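Local coordinates for protein chitosanase (Gynuella sunshinyii YC6258, PDB 6X2Q) that binds glucosamine oligosaccharides and, as a family 46 glycoside hydrolase, probably hydrolyses chitosan, at residues 13-23 against 231-242. Sequence-based numbering, arbitrary orientation.
Unlike the reference sequence in segment 13-23: Ala19 (reference Glu).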
loop_
_atom_site.group_PDB
_atom_site.type_symbol
_atom_site.label_atom_id
_atom_site.label_comp_id
_atom_site.label_asym_id
_atom_site.label_seq_id
_atom_site.Cartn_x
_atom_site.Cartn_y
_atom_site.Cartn_z
ATOM N N GLN A 13 6.341 3.140 -8.962
ATOM C CA GLN A 13 7.765 2.886 -8.786
ATOM C C GLN A 13 8.255 3.409 -7.443
ATOM O O GLN A 13 9.130 2.799 -6.817
ATOM C CB GLN A 13 8.550 3.497 -9.941
ATOM C CG GLN A 13 8.447 2.630 -11.178
ATOM C CD GLN A 13 9.102 3.214 -12.418
ATOM O OE1 GLN A 13 9.818 4.214 -12.367
ATOM N NE2 GLN A 13 8.855 2.576 -13.548
ATOM N N ILE A 14 7.675 4.520 -6.972
ATOM C CA ILE A 14 8.057 5.093 -5.677
ATOM C C ILE A 14 7.630 4.175 -4.540
ATOM O O ILE A 14 8.416 3.871 -3.635
ATOM C CB ILE A 14 7.443 6.499 -5.507
ATOM C CG1 ILE A 14 8.060 7.494 -6.490
ATOM C CG2 ILE A 14 7.587 6.976 -4.077
ATOM C CD1 ILE A 14 7.320 8.831 -6.546
ATOM N N ILE A 15 6.364 3.737 -4.560
ATOM C CA ILE A 15 5.849 2.867 -3.510
ATOM C C ILE A 15 6.575 1.537 -3.529
ATOM O O ILE A 15 6.844 0.935 -2.480
ATOM C CB ILE A 15 4.329 2.697 -3.670
ATOM C CG1 ILE A 15 3.660 4.050 -3.436
ATOM C CG2 ILE A 15 3.783 1.593 -2.739
ATOM C CD1 ILE A 15 2.190 4.064 -3.753
ATOM N N SER A 16 6.904 1.053 -4.725
ATOM C CA SER A 16 7.705 -0.156 -4.815
ATOM C C SER A 16 9.053 0.034 -4.116
ATOM O O SER A 16 9.499 -0.834 -3.356
ATOM C CB SER A 16 7.879 -0.549 -6.281
ATOM O OG SER A 16 8.533 -1.797 -6.377
ATOM N N ILE A 17 9.703 1.177 -4.342
ATOM C CA ILE A 17 10.947 1.476 -3.639
ATOM C C ILE A 17 10.698 1.581 -2.141
ATOM O O ILE A 17 11.459 1.039 -1.334
ATOM C CB ILE A 17 11.583 2.761 -4.197
ATOM C CG1 ILE A 17 12.158 2.513 -5.593
ATOM C CG2 ILE A 17 12.675 3.279 -3.252
ATOM C CD1 ILE A 17 12.484 3.788 -6.356
ATOM N N PHE A 18 9.620 2.263 -1.748
ATOM C CA PHE A 18 9.291 2.388 -0.336
ATOM C C PHE A 18 9.284 1.035 0.344
ATOM O O PHE A 18 9.821 0.879 1.445
ATOM C CB PHE A 18 7.925 3.056 -0.160
ATOM C CG PHE A 18 7.946 4.541 -0.352
ATOM C CD1 PHE A 18 9.146 5.210 -0.558
ATOM C CD2 PHE A 18 6.765 5.268 -0.339
ATOM C CE1 PHE A 18 9.171 6.571 -0.761
ATOM C CE2 PHE A 18 6.781 6.635 -0.525
ATOM C CZ PHE A 18 7.990 7.297 -0.728
ATOM N N ALA A 19 8.700 0.043 -0.306
ATOM C CA ALA A 19 8.424 -1.228 0.338
ATOM C C ALA A 19 9.514 -2.265 0.105
ATOM O O ALA A 19 9.756 -3.096 0.980
ATOM C CB ALA A 19 7.084 -1.770 -0.156
ATOM N N ASN A 20 10.177 -2.241 -1.055
ATOM C CA ASN A 20 11.088 -3.314 -1.445
ATOM C C ASN A 20 12.431 -2.816 -1.961
ATOM O O ASN A 20 13.221 -3.628 -2.452
ATOM C CB ASN A 20 10.437 -4.195 -2.512
ATOM C CG ASN A 20 9.173 -4.854 -2.018
ATOM O OD1 ASN A 20 8.180 -4.936 -2.740
ATOM N ND2 ASN A 20 9.195 -5.314 -0.765
ATOM N N ASN A 21 12.688 -1.508 -1.894
ATOM C CA ASN A 21 13.935 -0.893 -2.367
ATOM C C ASN A 21 14.230 -1.183 -3.840
ATOM O O ASN A 21 15.392 -1.305 -4.244
ATOM C CB ASN A 21 15.124 -1.310 -1.499
ATOM C CG ASN A 21 16.271 -0.310 -1.577
ATOM O OD1 ASN A 21 16.062 0.858 -1.914
ATOM N ND2 ASN A 21 17.487 -0.768 -1.287
ATOM N N THR A 22 13.183 -1.251 -4.671
ATOM C CA THR A 22 13.419 -1.417 -6.101
ATOM C C THR A 22 12.219 -0.857 -6.834
ATOM O O THR A 22 11.090 -1.039 -6.359
ATOM C CB THR A 22 13.640 -2.892 -6.496
ATOM O OG1 THR A 22 13.591 -3.025 -7.924
ATOM C CG2 THR A 22 12.564 -3.791 -5.904
ATOM N N PRO A 23 12.401 -0.195 -7.982
ATOM C CA PRO A 23 11.239 0.303 -8.728
ATOM C C PRO A 23 10.476 -0.789 -9.466
ATOM O O PRO A 23 9.375 -0.512 -9.953
ATOM C CB PRO A 23 11.859 1.306 -9.704
ATOM C CG PRO A 23 13.215 0.734 -9.974
ATOM C CD PRO A 23 13.662 0.055 -8.700
ATOM N N ILE A 231 14.438 9.432 -5.202
ATOM C CA ILE A 231 14.042 8.684 -4.015
ATOM C C ILE A 231 15.261 7.930 -3.505
ATOM O O ILE A 231 15.907 7.208 -4.271
ATOM C CB ILE A 231 12.892 7.703 -4.316
ATOM C CG1 ILE A 231 11.671 8.446 -4.867
ATOM C CG2 ILE A 231 12.508 6.956 -3.055
ATOM C CD1 ILE A 231 11.014 9.386 -3.840
ATOM N N SER A 232 15.573 8.085 -2.212
ATOM C CA SER A 232 16.702 7.360 -1.627
ATOM C C SER A 232 16.379 6.853 -0.226
ATOM O O SER A 232 17.260 6.799 0.640
ATOM C CB SER A 232 17.964 8.225 -1.586
ATOM O OG SER A 232 17.663 9.539 -1.171
ATOM N N THR A 233 15.124 6.473 -0.003
ATOM C CA THR A 233 14.586 6.011 1.271
ATOM C C THR A 233 15.511 5.070 2.034
ATOM O O THR A 233 15.648 5.195 3.254
ATOM C CB THR A 233 13.248 5.309 1.025
ATOM O OG1 THR A 233 12.424 6.133 0.183
ATOM C CG2 THR A 233 12.535 5.024 2.352
ATOM N N TRP A 234 16.153 4.130 1.338
ATOM C CA TRP A 234 16.944 3.092 1.993
ATOM C C TRP A 234 18.438 3.252 1.756
ATOM O O TRP A 234 19.189 2.280 1.907
ATOM C CB TRP A 234 16.504 1.709 1.522
ATOM C CG TRP A 234 15.062 1.416 1.749
ATOM C CD1 TRP A 234 14.053 1.472 0.823
ATOM C CD2 TRP A 234 14.458 0.998 2.980
ATOM N NE1 TRP A 234 12.858 1.123 1.407
ATOM C CE2 TRP A 234 13.080 0.819 2.728
ATOM C CE3 TRP A 234 14.950 0.747 4.272
ATOM C CZ2 TRP A 234 12.184 0.400 3.725
ATOM C CZ3 TRP A 234 14.060 0.336 5.261
ATOM C CH2 TRP A 234 12.692 0.173 4.982
ATOM N N GLY A 235 18.883 4.449 1.380
ATOM C CA GLY A 235 20.283 4.669 1.078
ATOM C C GLY A 235 20.550 4.689 -0.414
ATOM O O GLY A 235 21.247 5.579 -0.910
ATOM N N ASP A 236 19.996 3.721 -1.144
ATOM C CA ASP A 236 20.181 3.666 -2.590
ATOM C C ASP A 236 19.434 4.807 -3.270
ATOM O O ASP A 236 18.271 5.078 -2.950
ATOM C CB ASP A 236 19.692 2.327 -3.129
ATOM C CG ASP A 236 20.356 1.164 -2.452
ATOM O OD1 ASP A 236 21.371 0.671 -2.984
ATOM O OD2 ASP A 236 19.866 0.758 -1.378
ATOM N N VAL A 237 20.095 5.471 -4.214
ATOM C CA VAL A 237 19.513 6.620 -4.900
ATOM C C VAL A 237 18.867 6.147 -6.191
ATOM O O VAL A 237 19.509 5.470 -7.006
ATOM C CB VAL A 237 20.568 7.701 -5.175
ATOM C CG1 VAL A 237 19.934 8.892 -5.883
ATOM C CG2 VAL A 237 21.205 8.146 -3.880
ATOM N N PHE A 238 17.593 6.496 -6.371
ATOM C CA PHE A 238 16.842 6.179 -7.579
ATOM C C PHE A 238 16.372 7.473 -8.210
ATOM O O PHE A 238 15.860 8.354 -7.511
ATOM C CB PHE A 238 15.632 5.296 -7.280
ATOM C CG PHE A 238 15.980 3.878 -6.993
ATOM C CD1 PHE A 238 16.322 3.015 -8.025
ATOM C CD2 PHE A 238 15.971 3.398 -5.687
ATOM C CE1 PHE A 238 16.646 1.698 -7.763
ATOM C CE2 PHE A 238 16.297 2.081 -5.420
ATOM C CZ PHE A 238 16.637 1.235 -6.462
ATOM N N ILE A 239 16.548 7.592 -9.519
ATOM C CA ILE A 239 16.000 8.705 -10.285
ATOM C C ILE A 239 14.856 8.152 -11.124
ATOM O O ILE A 239 15.044 7.211 -11.909
ATOM C CB ILE A 239 17.064 9.389 -11.157
ATOM C CG1 ILE A 239 18.176 9.961 -10.282
ATOM C CG2 ILE A 239 16.437 10.535 -11.927
ATOM C CD1 ILE A 239 17.744 11.170 -9.452
ATOM N N LEU A 240 13.669 8.723 -10.940
ATOM C CA LEU A 240 12.443 8.255 -11.561
ATOM C C LEU A 240 11.889 9.318 -12.496
ATOM O O LEU A 240 12.074 10.516 -12.257
ATOM C CB LEU A 240 11.390 7.905 -10.504
ATOM C CG LEU A 240 11.937 7.006 -9.397
ATOM C CD1 LEU A 240 10.897 6.810 -8.336
ATOM C CD2 LEU A 240 12.385 5.677 -9.977
ATOM N N PRO A 241 11.208 8.915 -13.578
ATOM C CA PRO A 241 10.922 7.518 -13.934
ATOM C C PRO A 241 12.147 6.787 -14.489
ATOM O O PRO A 241 13.032 7.425 -15.063
ATOM C CB PRO A 241 9.829 7.645 -15.004
ATOM C CG PRO A 241 10.090 8.987 -15.647
ATOM C CD PRO A 241 10.656 9.872 -14.558
ATOM N N ILE A 242 12.206 5.473 -14.288
ATOM C CA ILE A 242 13.265 4.655 -14.863
ATOM C C ILE A 242 12.843 4.249 -16.266
ATOM O O ILE A 242 11.689 3.869 -16.501
ATOM C CB ILE A 242 13.575 3.430 -13.977
ATOM C CG1 ILE A 242 14.215 3.878 -12.652
ATOM C CG2 ILE A 242 14.487 2.446 -14.700
ATOM C CD1 ILE A 242 15.671 4.362 -12.761
#
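Ile17 CG1 lies over one face of the Phe238 ring, and Ile17 CD1 comes to 3.6 Å from Phe238 CG on the same side. Asn21 OD1 sits at an edge of this ring, in its plane, and Pro23 CD packs on Phe238 CE1 at 3.5 Å. An alanine in place of Phe238 would probably leave Ile17 and Pro23 without the ring that joins them and open a gap beneath the turn after the helix. The Trp234 indole has Thr233 CG2 over one face, and its edge meets carbonyls in the last turn of the helix. Its NE1 donates to Phe18 O at 3.0 Å, nearly in the ring plane but from above the carbonyl plane. A second, weak bond runs from NE1 to Ile17 O, so one N-H is shared by the Ile17 and Phe18 carbonyls. The Phe18 ring carries Ile14 CG2 on one face. At its edge is Thr233 OG1, 3.4 Å from Phe18 CE1; this hydroxyl meets the ring edge by contact alone, and its hydrogen bond is with Ser213 OG.

Asn21 has positive phi as the chain leaves the helix. Its CG is anti to the backbone N (chi1 -157°), which carries the amide past Trp234 to Asp236. There Asn21 ND2 bonds Asp236 OD2 at 2.8 Å, almost straight but above the carboxylate plane. At the other end, Gln13 stretches out and its OE1 accepts a weak bond from Ile242 N at 3.3 Å. Between them, Ile14 CG1 presses on Leu240 CD1 at 3.5 Å, a tight fit, and Ile17 CG2 touches Ile231 CG2.

The contact thus lays the last turns of helix 5-20 against the hairpin of strands 229-231 and 238-240, whose loop holds the Ser232 to Gly235 type I turn. Helix 134-147 touches Ile14 and Phe18, and helix 209-219 also packs on Phe18.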